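Local coordinates for small archaeal modifier protein 1 (Haloferax volcanii DS2, PDB 4HRO) that serves as a ubiquitin-like protein modifier joined through its C-terminal glycine to lysines of target proteins, and as a sulfur carrier in molybdenum cofactor biosynthesis, at residues M4-F9 and G32-A37. Sequence-based numbering, arbitrary orientation.
Sequences MEWKLF and GDALDA
Trp6 carries most of this contact, its indole reaching from strand 2-8 to the backbone and side chains of Ala34 and Leu35 on helix 31-41. From CA the bond to CB points at the helix. The first torsion sets CG opposite the carbonyl carbon and beside the backbone N (chi1 -77°), and the ring extends from there with its pyrrole N-H and benzo edge leading. Trp6 CD1 passes 4.0 Å from Ala34 O, and NE1 of the same ring gives that carbonyl oxygen a hydrogen bond of 3.0 Å. The bond is weak, bent to 139° at the hydrogen, although the oxygen lies at the ring edge, near its plane. Trp6 CE2 lies 3.8 Å from Ala34 O; beyond it CZ2 comes within 3.5 Å of Leu35 N and packs against the CB atoms of both helix residues. Trp6 CH2, farther out, lies 4.1 Å from Leu35 CD1. That methyl sits over one face of the indole, and the leucine side chain crosses the tryptophan at about a right angle.

Two residues back, Met4 bends at its thioether and sets SD 4.2 Å from Ala34 CB, so this small methyl has sulfur and indole as neighbours. Leu81 of strand 80-84 also touches Met4, Trp6 and Ala34. An alanine in place of Trp6 would probably leave Ala34 O without its indole donor and open a gap beneath Leu35 CD1.

Strand and helix axes pass 9.8 Å apart at 71°, and all four touching residues are buried close to the centre of the chain. Strand 2-8, flanked by strands 20-25 and 80-84, thus contributes to the core between sheet and helix in the ubiquitin-like beta-grasp fold, a mixed sheet curled around its helix.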
loop_
_atom_site.group_PDB
_atom_site.type_symbol
_atom_site.label_atom_id
_atom_site.label_comp_id
_atom_site.label_asym_id
_atom_site.label_seq_id
_atom_site.Cartn_x
_atom_site.Cartn_y
_atom_site.Cartn_z
ATOM N N MET A 4 10.569 -1.194 -3.739
ATOM C CA MET A 4 10.186 -0.266 -2.682
ATOM C C MET A 4 9.574 -1.076 -1.553
ATOM O O MET A 4 9.483 -2.301 -1.647
ATOM C CB MET A 4 9.248 0.822 -3.237
ATOM C CG MET A 4 7.970 0.284 -3.866
ATOM S SD MET A 4 7.122 1.450 -4.967
ATOM C CE MET A 4 8.320 1.540 -6.300
ATOM N N GLU A 5 9.127 -0.409 -0.499
ATOM C CA GLU A 5 8.685 -1.129 0.680
ATOM C C GLU A 5 7.513 -0.433 1.335
ATOM O O GLU A 5 7.532 0.797 1.480
ATOM C CB GLU A 5 9.847 -1.272 1.655
ATOM C CG GLU A 5 9.624 -2.259 2.776
ATOM C CD GLU A 5 10.897 -2.545 3.536
ATOM O OE1 GLU A 5 11.776 -1.663 3.605
ATOM O OE2 GLU A 5 11.021 -3.654 4.076
ATOM N N TRP A 6 6.515 -1.234 1.722
ATOM C CA TRP A 6 5.370 -0.788 2.491
ATOM C C TRP A 6 5.618 -1.029 3.973
ATOM O O TRP A 6 6.112 -2.102 4.370
ATOM C CB TRP A 6 4.125 -1.586 2.097
ATOM C CG TRP A 6 3.514 -1.166 0.808
ATOM C CD1 TRP A 6 3.726 -1.711 -0.422
ATOM C CD2 TRP A 6 2.584 -0.101 0.623
ATOM N NE1 TRP A 6 2.974 -1.048 -1.373
ATOM C CE2 TRP A 6 2.266 -0.053 -0.750
ATOM C CE3 TRP A 6 1.997 0.836 1.484
ATOM C CZ2 TRP A 6 1.386 0.892 -1.278
ATOM C CZ3 TRP A 6 1.125 1.768 0.958
ATOM C CH2 TRP A 6 0.831 1.790 -0.403
ATOM N N LYS A 7 5.217 -0.061 4.789
ATOM C CA LYS A 7 5.018 -0.262 6.212
ATOM C C LYS A 7 3.541 -0.321 6.513
ATOM O O LYS A 7 2.748 0.454 5.964
ATOM C CB LYS A 7 5.676 0.851 7.016
ATOM C CG LYS A 7 7.128 0.533 7.297
ATOM C CD LYS A 7 7.759 1.556 8.192
ATOM C CE LYS A 7 8.994 0.999 8.857
ATOM N NZ LYS A 7 9.680 2.051 9.618
ATOM N N LEU A 8 3.192 -1.280 7.371
ATOM C CA LEU A 8 1.818 -1.542 7.778
ATOM C C LEU A 8 1.703 -1.405 9.292
ATOM O O LEU A 8 2.663 -1.638 10.020
ATOM C CB LEU A 8 1.431 -2.974 7.409
ATOM C CG LEU A 8 1.581 -3.375 5.944
ATOM C CD1 LEU A 8 1.214 -4.859 5.785
ATOM C CD2 LEU A 8 0.811 -2.487 5.017
ATOM N N PHE A 9 0.497 -1.078 9.755
ATOM C CA PHE A 9 0.240 -0.751 11.149
ATOM C C PHE A 9 -1.014 -1.434 11.639
ATOM O O PHE A 9 -1.945 -1.708 10.869
ATOM C CB PHE A 9 0.168 0.774 11.323
ATOM C CG PHE A 9 1.437 1.440 10.924
ATOM C CD1 PHE A 9 2.446 1.621 11.852
ATOM C CD2 PHE A 9 1.670 1.779 9.616
ATOM C CE1 PHE A 9 3.657 2.164 11.478
ATOM C CE2 PHE A 9 2.885 2.324 9.233
ATOM C CZ PHE A 9 3.877 2.500 10.154
ATOM N N GLY A 32 -1.271 3.396 -6.368
ATOM C CA GLY A 32 -2.315 2.390 -6.437
ATOM C C GLY A 32 -1.833 1.041 -6.967
ATOM O O GLY A 32 -2.213 -0.018 -6.458
ATOM N N ASP A 33 -0.979 1.067 -7.983
ATOM C CA ASP A 33 -0.377 -0.161 -8.473
ATOM C C ASP A 33 0.513 -0.799 -7.400
ATOM O O ASP A 33 0.499 -2.022 -7.218
ATOM C CB ASP A 33 0.463 0.086 -9.725
ATOM C CG ASP A 33 -0.343 0.520 -10.923
ATOM O OD1 ASP A 33 -1.521 0.136 -11.042
ATOM O OD2 ASP A 33 0.221 1.249 -11.749
ATOM N N ALA A 34 1.275 0.011 -6.665
ATOM C CA ALA A 34 2.103 -0.519 -5.573
ATOM C C ALA A 34 1.232 -1.096 -4.442
ATOM O O ALA A 34 1.602 -2.105 -3.822
ATOM C CB ALA A 34 3.039 0.557 -5.032
ATOM N N LEU A 35 0.072 -0.485 -4.199
ATOM C CA LEU A 35 -0.863 -1.007 -3.215
ATOM C C LEU A 35 -1.440 -2.356 -3.664
ATOM O O LEU A 35 -1.567 -3.287 -2.872
ATOM C CB LEU A 35 -1.953 0.034 -2.966
ATOM C CG LEU A 35 -3.030 -0.334 -1.961
ATOM C CD1 LEU A 35 -2.447 -0.711 -0.596
ATOM C CD2 LEU A 35 -4.025 0.818 -1.842
ATOM N N ASP A 36 -1.766 -2.468 -4.943
ATOM C CA ASP A 36 -2.235 -3.737 -5.491
ATOM C C ASP A 36 -1.151 -4.810 -5.418
ATOM O O ASP A 36 -1.457 -5.985 -5.199
ATOM C CB ASP A 36 -2.697 -3.561 -6.934
ATOM C CG ASP A 36 -4.097 -2.952 -7.052
ATOM O OD1 ASP A 36 -4.805 -2.797 -6.020
ATOM O OD2 ASP A 36 -4.477 -2.633 -8.203
ATOM N N ALA A 37 0.115 -4.423 -5.570
ATOM C CA ALA A 37 1.222 -5.381 -5.399
ATOM C C ALA A 37 1.299 -5.866 -3.947
ATOM O O ALA A 37 1.508 -7.053 -3.702
ATOM C CB ALA A 37 2.541 -4.764 -5.850
#